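Local atomic coordinates of glutamate receptor kainate-like protein (Pleurobrachia bachei, PDB entry 4ZDM), a protein that probably serves as a subunit of a glycine-activated ionotropic glutamate receptor channel, here captured as its ligand-binding domain with glycine bound. Residues A[64-69]-A[93-98]; A[114-119]-A[150-155]; A[131-136]-A[187-192]; A[176-181]-A[193-198]. One frame throughout, in Å; residues are numbered along the deposited sequence.

How the contacts relate
Contact 1 lies near the centre of the molecule, about 6 Å from it, in the cleft where glycine sits. Contact 2 is about 12 Å from contact 1, centre to centre, and contact 3 about 20 Å. Contacts 1 and 3 both touch the ligand and are joined by S96 OG and E191 OE2, a probable hydrogen bond. Strands 112-121 and 186-192, neighbours in the mixed sheet, carry one segment each of contacts 2 and 3. Contact 4, about 13 Å from both, takes up the helices just before and just after strand 186-192. Along the chain contact 1 closes first; contact 3 then interleaves with contact 2 and with contact 4. Strand 186-192 thus carries E191 to the ligand and packs against L133 and helices 174-182 and 194-198.

Contact 1: A[64-69]-A[93-98]; sequences LKFGGK and VALSNN. With GLY (glycine), chain B.
F66 reaches across from the loop 64-69 and sets its ring against V93, with L95 at its rim. The near corner is CE2, which comes to 3.6 Å from V93 CG2; the two side chains meet at a slant. On the same side of the ring, CD2 is 4.4 Å from L95 CD1, and this methyl lies close to the ring plane, at the edge. With chi1 at -84°, F66 CG stands anti to the carbonyl carbon, which turns the ring from its loop toward the strand and beside the ligand. CD2 is also 3.5 Å from the CA of the bound glycine. R147 makes a cation-pi contact with the same ring.

The strand supplies polar groups where the loop supplies hydrocarbon. A94 is the centre of an inverse gamma turn, and its O accepts from the ligand N at 2.7 Å. S96 N gives an almost straight bond to the ligand OXT, 2.9 Å long with an angle of 178° at the hydrogen. Without the F66 ring, as with an alanine here, V93 CG2 would probably face a gap and R147 would be left without its cation-pi partner. R101 NH1 and N148 N hold the ligand as well. This is the amino-acid cleft of a glutamate receptor ligand-binding domain, of the periplasmic-binding-protein type, here holding glycine.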
loop_
_atom_site.group_PDB
_atom_site.type_symbol
_atom_site.label_atom_id
_atom_site.label_comp_id
_atom_site.label_asym_id
_atom_site.label_seq_id
_atom_site.Cartn_x
_atom_site.Cartn_y
_atom_site.Cartn_z
ATOM N N LEU A 64 16.482 -7.935 -1.242
ATOM C CA LEU A 64 16.412 -8.984 -2.231
ATOM C C LEU A 64 16.464 -10.392 -1.607
ATOM O O LEU A 64 16.900 -11.378 -2.225
ATOM C CB LEU A 64 17.512 -8.774 -3.263
ATOM C CG LEU A 64 17.246 -7.658 -4.267
ATOM C CD1 LEU A 64 18.532 -7.432 -5.071
ATOM C CD2 LEU A 64 16.083 -7.982 -5.191
ATOM N N LYS A 65 15.891 -10.536 -0.412
ATOM C CA LYS A 65 15.828 -11.815 0.288
ATOM C C LYS A 65 14.409 -12.394 0.290
ATOM O O LYS A 65 13.433 -11.646 0.353
ATOM C CB LYS A 65 16.287 -11.685 1.737
ATOM C CG LYS A 65 17.802 -11.308 1.894
ATOM C CD LYS A 65 18.140 -11.050 3.293
ATOM C CE LYS A 65 19.609 -10.631 3.412
ATOM N NZ LYS A 65 19.893 -10.232 4.816
ATOM N N PHE A 66 14.302 -13.709 0.205
ATOM C CA PHE A 66 12.964 -14.319 0.221
ATOM C C PHE A 66 12.358 -14.228 1.597
ATOM O O PHE A 66 11.232 -13.779 1.772
ATOM C CB PHE A 66 13.041 -15.766 -0.281
ATOM C CG PHE A 66 12.996 -15.874 -1.772
ATOM C CD1 PHE A 66 14.074 -15.480 -2.572
ATOM C CD2 PHE A 66 11.862 -16.330 -2.430
ATOM C CE1 PHE A 66 13.963 -15.523 -3.962
ATOM C CE2 PHE A 66 11.797 -16.410 -3.815
ATOM C CZ PHE A 66 12.868 -15.982 -4.574
ATOM N N GLY A 67 13.092 -14.579 2.615
ATOM C CA GLY A 67 12.612 -14.395 3.957
ATOM C C GLY A 67 13.175 -15.411 4.887
ATOM O O GLY A 67 12.859 -16.598 4.871
ATOM N N GLY A 68 14.016 -14.912 5.781
ATOM C CA GLY A 68 14.491 -15.679 6.914
ATOM C C GLY A 68 14.243 -14.909 8.216
ATOM O O GLY A 68 14.045 -13.693 8.140
ATOM N N LYS A 69 14.198 -15.642 9.350
ATOM C CA LYS A 69 13.832 -15.117 10.699
ATOM C C LYS A 69 15.064 -15.020 11.586
ATOM O O LYS A 69 15.685 -16.044 11.833
ATOM C CB LYS A 69 12.809 -16.007 11.387
ATOM C CG LYS A 69 12.254 -15.382 12.646
ATOM C CD LYS A 69 11.079 -16.158 13.204
ATOM C CE LYS A 69 11.488 -17.522 13.694
ATOM N NZ LYS A 69 10.474 -18.069 14.632
ATOM N N VAL A 93 6.018 -14.649 -5.366
ATOM C CA VAL A 93 7.049 -15.599 -5.786
ATOM C C VAL A 93 6.523 -17.005 -5.545
ATOM O O VAL A 93 5.427 -17.177 -4.971
ATOM C CB VAL A 93 8.359 -15.400 -5.058
ATOM C CG1 VAL A 93 8.914 -13.959 -5.286
ATOM C CG2 VAL A 93 8.288 -15.706 -3.559
ATOM N N ALA A 94 7.295 -18.015 -5.940
ATOM C CA ALA A 94 7.034 -19.375 -5.511
ATOM C C ALA A 94 7.627 -19.491 -4.133
ATOM O O ALA A 94 8.821 -19.767 -3.908
ATOM C CB ALA A 94 7.645 -20.381 -6.503
ATOM N N LEU A 95 6.771 -19.173 -3.159
ATOM C CA LEU A 95 7.218 -19.087 -1.770
ATOM C C LEU A 95 7.067 -20.426 -1.095
ATOM O O LEU A 95 5.966 -21.000 -1.022
ATOM C CB LEU A 95 6.430 -18.024 -1.002
ATOM C CG LEU A 95 7.031 -17.601 0.323
ATOM C CD1 LEU A 95 8.330 -16.824 0.150
ATOM C CD2 LEU A 95 6.032 -16.801 1.150
ATOM N N SER A 96 8.179 -20.973 -0.619
ATOM C CA SER A 96 8.165 -22.283 -0.031
ATOM C C SER A 96 7.514 -22.275 1.338
ATOM O O SER A 96 7.856 -21.487 2.237
ATOM C CB SER A 96 9.592 -22.802 0.078
ATOM O OG SER A 96 10.169 -22.672 -1.207
ATOM N N ASN A 97 6.585 -23.228 1.523
ATOM C CA ASN A 97 5.852 -23.395 2.757
ATOM C C ASN A 97 6.671 -24.269 3.671
ATOM O O ASN A 97 6.897 -25.445 3.398
ATOM C CB ASN A 97 4.490 -24.009 2.424
ATOM C CG ASN A 97 3.610 -24.201 3.602
ATOM O OD1 ASN A 97 4.072 -24.252 4.746
ATOM N ND2 ASN A 97 2.292 -24.277 3.327
ATOM N N ASN A 98 7.179 -23.671 4.734
ATOM C CA ASN A 98 7.885 -24.421 5.772
ATOM C C ASN A 98 7.306 -24.022 7.109
ATOM O O ASN A 98 6.581 -23.009 7.258
ATOM C CB ASN A 98 9.412 -24.244 5.707
ATOM C CG ASN A 98 9.875 -22.841 5.972
ATOM O OD1 ASN A 98 9.467 -22.208 6.931
ATOM N ND2 ASN A 98 10.784 -22.372 5.148
HETATM N N GLY B . 11.408 -20.315 -3.241
HETATM C CA GLY B . 12.438 -19.824 -2.290
HETATM C C GLY B . 11.917 -19.466 -0.942
HETATM O O GLY B . 12.684 -19.163 -0.015
HETATM O OXT GLY B . 10.668 -19.454 -0.721
#

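Contact 2: A[114-119]-A[150-155]; sequences GGLGAL and ELLLAS. With NA (sodium ion), chain E.
L116 points one branch from the strand into the groove between L152 and L153 on the helix. A single methyl does the touching: L116 CD1 lies 4.0 Å from L153 CD2, and with L152 in one of its two modelled conformers it is also 4.2 Å from L152 CD1. The L116 and L153 side chains run past each other in opposite directions, and L116 CD1 comes to 4.1 Å from L153 CG. L153 leaves its helix obliquely, and with CG anti to its carbonyl carbon (chi1 -67°) its tip swings back toward the strand.

This is helix-on-sheet packing within an alpha/beta lobe of the binding-protein type: helix 148-155 rests on strand 112-121, and N148, in its first turn, gives its backbone N-H to the bound glycine. F212 and F215 of strand 205-221 pack on L116 too, while Y161, I164 and A165 of helix 159-167 cover L153.

Further along the helix, S155 OG donates to L151 O over 2.7 Å, approaching at 140° to the C=O and 27° from the carbonyl plane. E150 starts away from the strand; in one of its two modelled conformers its extended chain carries OE2 to 2.3 Å from a sodium ion, which D145 OD1 and a water also bind.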
loop_
_atom_site.group_PDB
_atom_site.type_symbol
_atom_site.label_atom_id
_atom_site.label_comp_id
_atom_site.label_asym_id
_atom_site.label_seq_id
_atom_site.Cartn_x
_atom_site.Cartn_y
_atom_site.Cartn_z
ATOM N N GLY A 114 7.553 -28.731 -4.627
ATOM C CA GLY A 114 8.996 -28.708 -4.814
ATOM C C GLY A 114 9.718 -29.624 -3.863
ATOM O O GLY A 114 9.130 -30.388 -3.096
ATOM N N GLY A 115 11.038 -29.550 -3.935
ATOM C CA GLY A 115 11.887 -30.303 -3.044
ATOM C C GLY A 115 13.321 -29.783 -3.155
ATOM O O GLY A 115 13.607 -28.892 -3.912
ATOM N N LEU A 116 14.210 -30.318 -2.328
ATOM C CA LEU A 116 15.621 -29.930 -2.402
ATOM C C LEU A 116 16.393 -30.898 -3.287
ATOM O O LEU A 116 16.167 -32.102 -3.293
ATOM C CB LEU A 116 16.251 -29.903 -1.010
ATOM C CG LEU A 116 15.626 -28.925 -0.005
ATOM C CD1 LEU A 116 16.390 -28.927 1.342
ATOM C CD2 LEU A 116 15.477 -27.553 -0.569
ATOM N N GLY A 117 17.321 -30.328 -4.015
ATOM C CA GLY A 117 18.294 -31.104 -4.752
ATOM C C GLY A 117 19.671 -30.545 -4.538
ATOM O O GLY A 117 19.853 -29.349 -4.426
ATOM N N ALA A 118 20.634 -31.452 -4.524
ATOM C CA ALA A 118 22.048 -31.102 -4.399
ATOM C C ALA A 118 22.678 -31.260 -5.777
ATOM O O ALA A 118 22.753 -32.402 -6.270
ATOM C CB ALA A 118 22.699 -31.996 -3.388
ATOM N N LEU A 119 23.054 -30.149 -6.415
ATOM C CA LEU A 119 23.560 -30.202 -7.775
ATOM C C LEU A 119 25.041 -29.789 -7.790
ATOM O O LEU A 119 25.496 -28.988 -6.954
ATOM C CB LEU A 119 22.698 -29.335 -8.704
ATOM C CG LEU A 119 21.426 -29.995 -9.241
ATOM C CD1 LEU A 119 20.412 -30.345 -8.160
ATOM C CD2 LEU A 119 20.827 -29.067 -10.315
ATOM N N GLU A 150 18.053 -23.290 3.384
ATOM C CA GLU A 150 18.807 -23.073 4.613
ATOM C C GLU A 150 17.847 -23.237 5.786
ATOM O O GLU A 150 18.194 -23.917 6.748
ATOM C CB GLU A 150 19.437 -21.692 4.629
ATOM C CG GLU A 150 20.230 -21.384 5.900
ATOM C CD GLU A 150 20.556 -19.902 6.062
ATOM O OE1 GLU A 150 19.663 -19.029 5.916
ATOM O OE2 GLU A 150 21.739 -19.621 6.351
ATOM N N LEU A 151 16.667 -22.616 5.693
ATOM C CA LEU A 151 15.699 -22.580 6.794
ATOM C C LEU A 151 15.274 -24.013 7.082
ATOM O O LEU A 151 15.169 -24.402 8.240
ATOM C CB LEU A 151 14.468 -21.714 6.469
ATOM C CG LEU A 151 14.376 -20.185 6.522
ATOM C CD1 LEU A 151 12.854 -19.738 6.459
ATOM C CD2 LEU A 151 15.027 -19.629 7.758
ATOM N N LEU A 152 14.958 -24.799 6.041
ATOM C CA LEU A 152 14.615 -26.214 6.217
ATOM C C LEU A 152 15.663 -27.060 6.836
ATOM O O LEU A 152 15.391 -27.891 7.704
ATOM C CB LEU A 152 14.297 -26.889 4.873
ATOM C CG LEU A 152 12.939 -26.620 4.311
ATOM C CD1 LEU A 152 12.807 -27.386 2.989
ATOM C CD2 LEU A 152 11.791 -26.969 5.296
ATOM N N LEU A 153 16.864 -26.917 6.332
ATOM C CA LEU A 153 17.935 -27.774 6.773
ATOM C C LEU A 153 18.271 -27.426 8.224
ATOM O O LEU A 153 18.454 -28.319 9.011
ATOM C CB LEU A 153 19.152 -27.632 5.881
ATOM C CG LEU A 153 18.956 -28.132 4.461
ATOM C CD1 LEU A 153 20.090 -27.611 3.633
ATOM C CD2 LEU A 153 18.904 -29.645 4.406
ATOM N N ALA A 154 18.240 -26.142 8.588
ATOM C CA ALA A 154 18.624 -25.723 9.937
ATOM C C ALA A 154 17.550 -26.044 10.947
ATOM O O ALA A 154 17.864 -26.197 12.137
ATOM C CB ALA A 154 18.931 -24.241 9.962
ATOM N N SER A 155 16.297 -26.159 10.520
ATOM C CA SER A 155 15.202 -26.414 11.452
ATOM C C SER A 155 14.815 -27.890 11.493
ATOM O O SER A 155 13.922 -28.277 12.257
ATOM C CB SER A 155 13.986 -25.557 11.094
ATOM O OG SER A 155 13.461 -25.866 9.817
HETATM NA NA NA E . 22.850 -17.574 6.527
HETATM O O HOH W 1 23.776 -18.243 8.918
#

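Contact 3: A[131-136]-A[187-192]; sequences LELLNQ and VFIDEI. With GLY (glycine), chain B.
The flat carboxamide of Q136 lies beside the backbone of L133, whose side chain meets V187 and I189 across the contact. Q136 NE2 donates to L133 O over 3.0 Å, nearly straight at 175°. The oxygen is approached in its carbonyl plane, on a lone pair, and sits only 3° from the amide plane, so the carboxamide is fixed in rotation; Q136 OE1 takes the N-H of Y139. On the strand, the F188 ring has D190 CB above one face, 3.7 Å from the plane and shifted toward the rim.

Between the segments the contact is made by methyls. L133 CD2 lies 4.0 Å from V187 CG2, while L133 CD1 touches both V187 CG1 at 4.2 Å and I189 CD1 at 4.3 Å, so both branches of the leucine lean on V187.

At the other end of the strand the extended E191 side chain holds the ligand amino group with OE1, 2.8 Å from the glycine N. OE2 is tied by S96 OG and N148 ND2, which set the tilt of the carboxylate. With an alanine here the ligand amino group is likely to lose its carboxylate partner, keeping A94 O, and S96 OG and N148 ND2 would lose the acceptor they share.

Strand 186-192 runs between strands 112-121 and 140-144, with I189 touching I164 of helix 159-167 and F188 covered by Y174 of helix 174-182; W141 of strand 140-144 packs on L133.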
loop_
_atom_site.group_PDB
_atom_site.type_symbol
_atom_site.label_atom_id
_atom_site.label_comp_id
_atom_site.label_asym_id
_atom_site.label_seq_id
_atom_site.Cartn_x
_atom_site.Cartn_y
_atom_site.Cartn_z
ATOM N N LEU A 131 24.139 -36.532 1.999
ATOM C CA LEU A 131 24.766 -36.554 3.310
ATOM C C LEU A 131 26.225 -37.030 3.263
ATOM O O LEU A 131 26.948 -36.825 4.237
ATOM C CB LEU A 131 23.936 -37.415 4.265
ATOM C CG LEU A 131 22.624 -36.737 4.659
ATOM C CD1 LEU A 131 21.859 -37.622 5.596
ATOM C CD2 LEU A 131 22.889 -35.410 5.315
ATOM N N GLU A 132 26.668 -37.593 2.142
ATOM C CA GLU A 132 28.084 -37.969 1.992
ATOM C C GLU A 132 28.966 -36.712 2.071
ATOM O O GLU A 132 30.180 -36.824 2.272
ATOM C CB GLU A 132 28.319 -38.732 0.685
ATOM C CG GLU A 132 27.692 -40.131 0.702
ATOM C CD GLU A 132 27.845 -40.887 -0.600
ATOM O OE1 GLU A 132 28.345 -40.323 -1.595
ATOM O OE2 GLU A 132 27.450 -42.073 -0.614
ATOM N N LEU A 133 28.376 -35.511 1.921
ATOM C CA LEU A 133 29.162 -34.268 2.036
ATOM C C LEU A 133 29.831 -34.123 3.385
ATOM O O LEU A 133 30.899 -33.498 3.526
ATOM C CB LEU A 133 28.284 -33.034 1.761
ATOM C CG LEU A 133 27.904 -32.795 0.308
ATOM C CD1 LEU A 133 26.783 -31.769 0.267
ATOM C CD2 LEU A 133 29.114 -32.325 -0.464
ATOM N N LEU A 134 29.231 -34.747 4.384
ATOM C CA LEU A 134 29.715 -34.586 5.731
ATOM C C LEU A 134 30.962 -35.391 5.992
ATOM O O LEU A 134 31.565 -35.190 7.023
ATOM C CB LEU A 134 28.644 -34.977 6.754
ATOM C CG LEU A 134 27.384 -34.122 6.693
ATOM C CD1 LEU A 134 26.362 -34.677 7.624
ATOM C CD2 LEU A 134 27.728 -32.729 7.060
ATOM N N ASN A 135 31.361 -36.275 5.085
ATOM C CA ASN A 135 32.507 -37.145 5.395
ATOM C C ASN A 135 33.622 -37.058 4.370
ATOM O O ASN A 135 34.375 -38.004 4.207
ATOM C CB ASN A 135 32.025 -38.576 5.515
ATOM C CG ASN A 135 30.798 -38.685 6.381
ATOM O OD1 ASN A 135 30.881 -38.536 7.605
ATOM N ND2 ASN A 135 29.639 -38.918 5.754
ATOM N N GLN A 136 33.732 -35.920 3.690
ATOM C CA GLN A 136 34.691 -35.768 2.610
ATOM C C GLN A 136 35.229 -34.354 2.616
ATOM O O GLN A 136 34.735 -33.514 3.361
ATOM C CB GLN A 136 34.050 -36.111 1.261
ATOM C CG GLN A 136 32.796 -35.299 0.916
ATOM C CD GLN A 136 33.106 -33.938 0.397
ATOM O OE1 GLN A 136 33.822 -33.796 -0.593
ATOM N NE2 GLN A 136 32.528 -32.907 1.028
ATOM N N VAL A 187 28.900 -27.942 -4.368
ATOM C CA VAL A 187 27.551 -28.497 -4.414
ATOM C C VAL A 187 26.576 -27.418 -3.947
ATOM O O VAL A 187 26.692 -26.920 -2.830
ATOM C CB VAL A 187 27.415 -29.753 -3.552
ATOM C CG1 VAL A 187 26.016 -30.262 -3.566
ATOM C CG2 VAL A 187 28.364 -30.859 -4.058
ATOM N N PHE A 188 25.660 -27.049 -4.817
ATOM C CA PHE A 188 24.622 -26.083 -4.479
ATOM C C PHE A 188 23.378 -26.842 -4.118
ATOM O O PHE A 188 22.871 -27.637 -4.908
ATOM C CB PHE A 188 24.373 -25.131 -5.653
ATOM C CG PHE A 188 23.415 -23.984 -5.363
ATOM C CD1 PHE A 188 23.396 -23.335 -4.148
ATOM C CD2 PHE A 188 22.590 -23.509 -6.356
ATOM C CE1 PHE A 188 22.502 -22.304 -3.923
ATOM C CE2 PHE A 188 21.718 -22.441 -6.127
ATOM C CZ PHE A 188 21.687 -21.846 -4.911
ATOM N N ILE A 189 22.881 -26.608 -2.905
ATOM C CA ILE A 189 21.676 -27.268 -2.432
ATOM C C ILE A 189 20.526 -26.250 -2.492
ATOM O O ILE A 189 20.525 -25.292 -1.715
ATOM C CB ILE A 189 21.822 -27.845 -1.019
ATOM C CG1 ILE A 189 22.971 -28.856 -0.953
ATOM C CG2 ILE A 189 20.502 -28.471 -0.616
ATOM C CD1 ILE A 189 23.378 -29.215 0.477
ATOM N N ASP A 190 19.607 -26.457 -3.420
ATOM C CA ASP A 190 18.483 -25.529 -3.576
ATOM C C ASP A 190 17.279 -26.282 -4.123
ATOM O O ASP A 190 17.141 -27.465 -3.887
ATOM C CB ASP A 190 18.911 -24.328 -4.414
ATOM C CG ASP A 190 18.067 -23.083 -4.132
ATOM O OD1 ASP A 190 17.003 -22.919 -4.731
ATOM O OD2 ASP A 190 18.495 -22.266 -3.301
ATOM N N GLU A 191 16.357 -25.570 -4.755
ATOM C CA GLU A 191 15.005 -26.083 -4.957
ATOM C C GLU A 191 14.728 -26.568 -6.352
ATOM O O GLU A 191 14.922 -25.855 -7.335
ATOM C CB GLU A 191 13.955 -25.005 -4.631
ATOM C CG GLU A 191 14.101 -24.446 -3.201
ATOM C CD GLU A 191 12.997 -23.452 -2.820
ATOM O OE1 GLU A 191 12.334 -22.914 -3.748
ATOM O OE2 GLU A 191 12.812 -23.259 -1.585
ATOM N N ILE A 192 14.173 -27.770 -6.436
ATOM C CA ILE A 192 13.581 -28.258 -7.657
ATOM C C ILE A 192 12.116 -27.844 -7.587
ATOM O O ILE A 192 11.593 -27.685 -6.499
ATOM C CB ILE A 192 13.731 -29.778 -7.794
ATOM C CG1 ILE A 192 13.024 -30.456 -6.628
ATOM C CG2 ILE A 192 15.224 -30.192 -7.825
ATOM C CD1 ILE A 192 12.393 -31.731 -6.953
HETATM N N GLY B . 11.408 -20.315 -3.241
HETATM C CA GLY B . 12.438 -19.824 -2.290
HETATM C C GLY B . 11.917 -19.466 -0.942
HETATM O O GLY B . 12.684 -19.163 -0.015
HETATM O OXT GLY B . 10.668 -19.454 -0.721
#

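Contact 4: A[176-181]-A[193-198]; sequences EGLERM and PGINYA
L178 spreads its two methyls over one side of the short helix 194-198, each meeting a different residue. CD1 comes to 3.8 Å from A198 CB, and CD2 lies 4.0 Å from I195 CG1 and 4.2 Å from I195 CD1. L178 CD2 rests alongside the isoleucine chain, the two side chains pointing opposite ways. With CG1 anti to its backbone N (chi1 -165°), I195 sends its longer branch across to the leucine. A198, one turn on, has just a methyl to offer, and that small surface lets L178 come in close. No hydrogen bond joins the two segments; apolar side chains carry the contact.

P193, reached through a cis peptide bond, precedes the second helix, and its O accepts from N196 N at 2.9 Å and from Y197 N at 3.3 Å. At the far end, T199 OG1 bonds to I195 O, and Y197 makes a cation-pi contact with K255.

This is apolar helix-helix packing on one face of the sheet in an alpha/beta lobe of the periplasmic-binding-protein type. The ring of F188 on strand 186-192 packs against L178 and I195, and L119 of strand 112-121 touches I195 and M181. In chain order strand 186-192 follows helix 174-182 and leads into helix 194-198, so the strand's two flanking helices close over it together.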
loop_
_atom_site.group_PDB
_atom_site.type_symbol
_atom_site.label_atom_id
_atom_site.label_comp_id
_atom_site.label_asym_id
_atom_site.label_seq_id
_atom_site.Cartn_x
_atom_site.Cartn_y
_atom_site.Cartn_z
ATOM N N GLU A 176 24.128 -16.314 -7.357
ATOM C CA GLU A 176 25.478 -16.520 -6.894
ATOM C C GLU A 176 25.747 -17.988 -6.602
ATOM O O GLU A 176 26.814 -18.510 -6.922
ATOM C CB GLU A 176 25.774 -15.671 -5.664
ATOM C CG GLU A 176 27.222 -15.783 -5.300
ATOM C CD GLU A 176 27.605 -14.933 -4.117
ATOM O OE1 GLU A 176 26.768 -14.120 -3.686
ATOM O OE2 GLU A 176 28.765 -15.072 -3.648
ATOM N N GLY A 177 24.783 -18.695 -6.019
ATOM C CA GLY A 177 24.980 -20.121 -5.792
ATOM C C GLY A 177 25.180 -20.887 -7.091
ATOM O O GLY A 177 26.025 -21.773 -7.196
ATOM N N LEU A 178 24.372 -20.578 -8.081
ATOM C CA LEU A 178 24.494 -21.231 -9.386
ATOM C C LEU A 178 25.835 -20.939 -10.012
ATOM O O LEU A 178 26.464 -21.820 -10.579
ATOM C CB LEU A 178 23.386 -20.785 -10.331
ATOM C CG LEU A 178 21.948 -21.129 -9.947
ATOM C CD1 LEU A 178 21.019 -20.342 -10.841
ATOM C CD2 LEU A 178 21.732 -22.570 -10.139
ATOM N N GLU A 179 26.289 -19.704 -9.877
ATOM C CA GLU A 179 27.589 -19.336 -10.411
ATOM C C GLU A 179 28.721 -20.121 -9.772
ATOM O O GLU A 179 29.633 -20.581 -10.471
ATOM C CB GLU A 179 27.771 -17.856 -10.203
ATOM C CG GLU A 179 29.024 -17.296 -10.755
ATOM C CD GLU A 179 29.034 -15.804 -10.534
ATOM O OE1 GLU A 179 29.519 -15.358 -9.442
ATOM O OE2 GLU A 179 28.453 -15.105 -11.409
ATOM N N ARG A 180 28.696 -20.239 -8.446
ATOM C CA ARG A 180 29.726 -20.988 -7.761
ATOM C C ARG A 180 29.689 -22.444 -8.155
ATOM O O ARG A 180 30.735 -23.109 -8.322
ATOM C CB ARG A 180 29.570 -20.859 -6.261
ATOM C CG ARG A 180 29.904 -19.522 -5.692
ATOM C CD ARG A 180 31.402 -19.397 -5.546
ATOM N NE ARG A 180 31.969 -20.215 -4.471
ATOM C CZ ARG A 180 32.051 -19.843 -3.196
ATOM N NH1 ARG A 180 31.561 -18.685 -2.768
ATOM N NH2 ARG A 180 32.614 -20.651 -2.339
ATOM N N MET A 181 28.487 -22.994 -8.287
ATOM C CA MET A 181 28.355 -24.372 -8.731
ATOM C C MET A 181 28.951 -24.594 -10.124
ATOM O O MET A 181 29.673 -25.573 -10.367
ATOM C CB MET A 181 26.872 -24.762 -8.738
ATOM C CG MET A 181 26.563 -26.171 -9.226
ATOM S SD MET A 181 24.810 -26.420 -9.480
ATOM C CE MET A 181 24.559 -25.486 -10.957
ATOM N N PRO A 193 11.458 -27.674 -8.726
ATOM C CA PRO A 193 11.985 -27.824 -10.091
ATOM C C PRO A 193 12.794 -26.663 -10.593
ATOM O O PRO A 193 13.447 -26.774 -11.637
ATOM C CB PRO A 193 10.697 -27.970 -10.928
ATOM C CG PRO A 193 9.714 -27.194 -10.207
ATOM C CD PRO A 193 10.010 -27.393 -8.725
ATOM N N GLY A 194 12.749 -25.545 -9.902
ATOM C CA GLY A 194 13.362 -24.340 -10.454
ATOM C C GLY A 194 14.818 -24.505 -10.836
ATOM O O GLY A 194 15.252 -23.954 -11.866
ATOM N N ILE A 195 15.612 -25.178 -10.013
ATOM C CA ILE A 195 17.019 -25.329 -10.338
ATOM C C ILE A 195 17.240 -26.205 -11.582
ATOM O O ILE A 195 18.289 -26.087 -12.215
ATOM C CB ILE A 195 17.817 -25.822 -9.115
ATOM C CG1 ILE A 195 19.304 -25.617 -9.349
ATOM C CG2 ILE A 195 17.537 -27.275 -8.820
ATOM C CD1 ILE A 195 20.101 -25.846 -8.137
ATOM N N ASN A 196 16.275 -27.034 -11.947
ATOM C CA ASN A 196 16.388 -27.790 -13.177
ATOM C C ASN A 196 16.113 -26.891 -14.360
ATOM O O ASN A 196 16.740 -27.059 -15.414
ATOM C CB ASN A 196 15.433 -28.973 -13.176
ATOM C CG ASN A 196 15.794 -30.044 -12.161
ATOM O OD1 ASN A 196 14.900 -30.747 -11.646
ATOM N ND2 ASN A 196 17.055 -30.177 -11.844
ATOM N N TYR A 197 15.221 -25.905 -14.228
ATOM C CA TYR A 197 15.061 -24.904 -15.261
ATOM C C TYR A 197 16.361 -24.089 -15.392
ATOM O O TYR A 197 16.848 -23.816 -16.489
ATOM C CB TYR A 197 13.872 -23.979 -14.938
ATOM C CG TYR A 197 13.797 -22.746 -15.803
ATOM C CD1 TYR A 197 14.511 -21.615 -15.462
ATOM C CD2 TYR A 197 13.018 -22.714 -16.969
ATOM C CE1 TYR A 197 14.488 -20.484 -16.251
ATOM C CE2 TYR A 197 12.982 -21.564 -17.773
ATOM C CZ TYR A 197 13.732 -20.467 -17.392
ATOM O OH TYR A 197 13.691 -19.327 -18.183
ATOM N N ALA A 198 16.914 -23.668 -14.269
ATOM C CA ALA A 198 18.074 -22.760 -14.248
ATOM C C ALA A 198 19.286 -23.405 -14.901
ATOM O O ALA A 198 20.144 -22.671 -15.432
ATOM C CB ALA A 198 18.410 -22.338 -12.815
#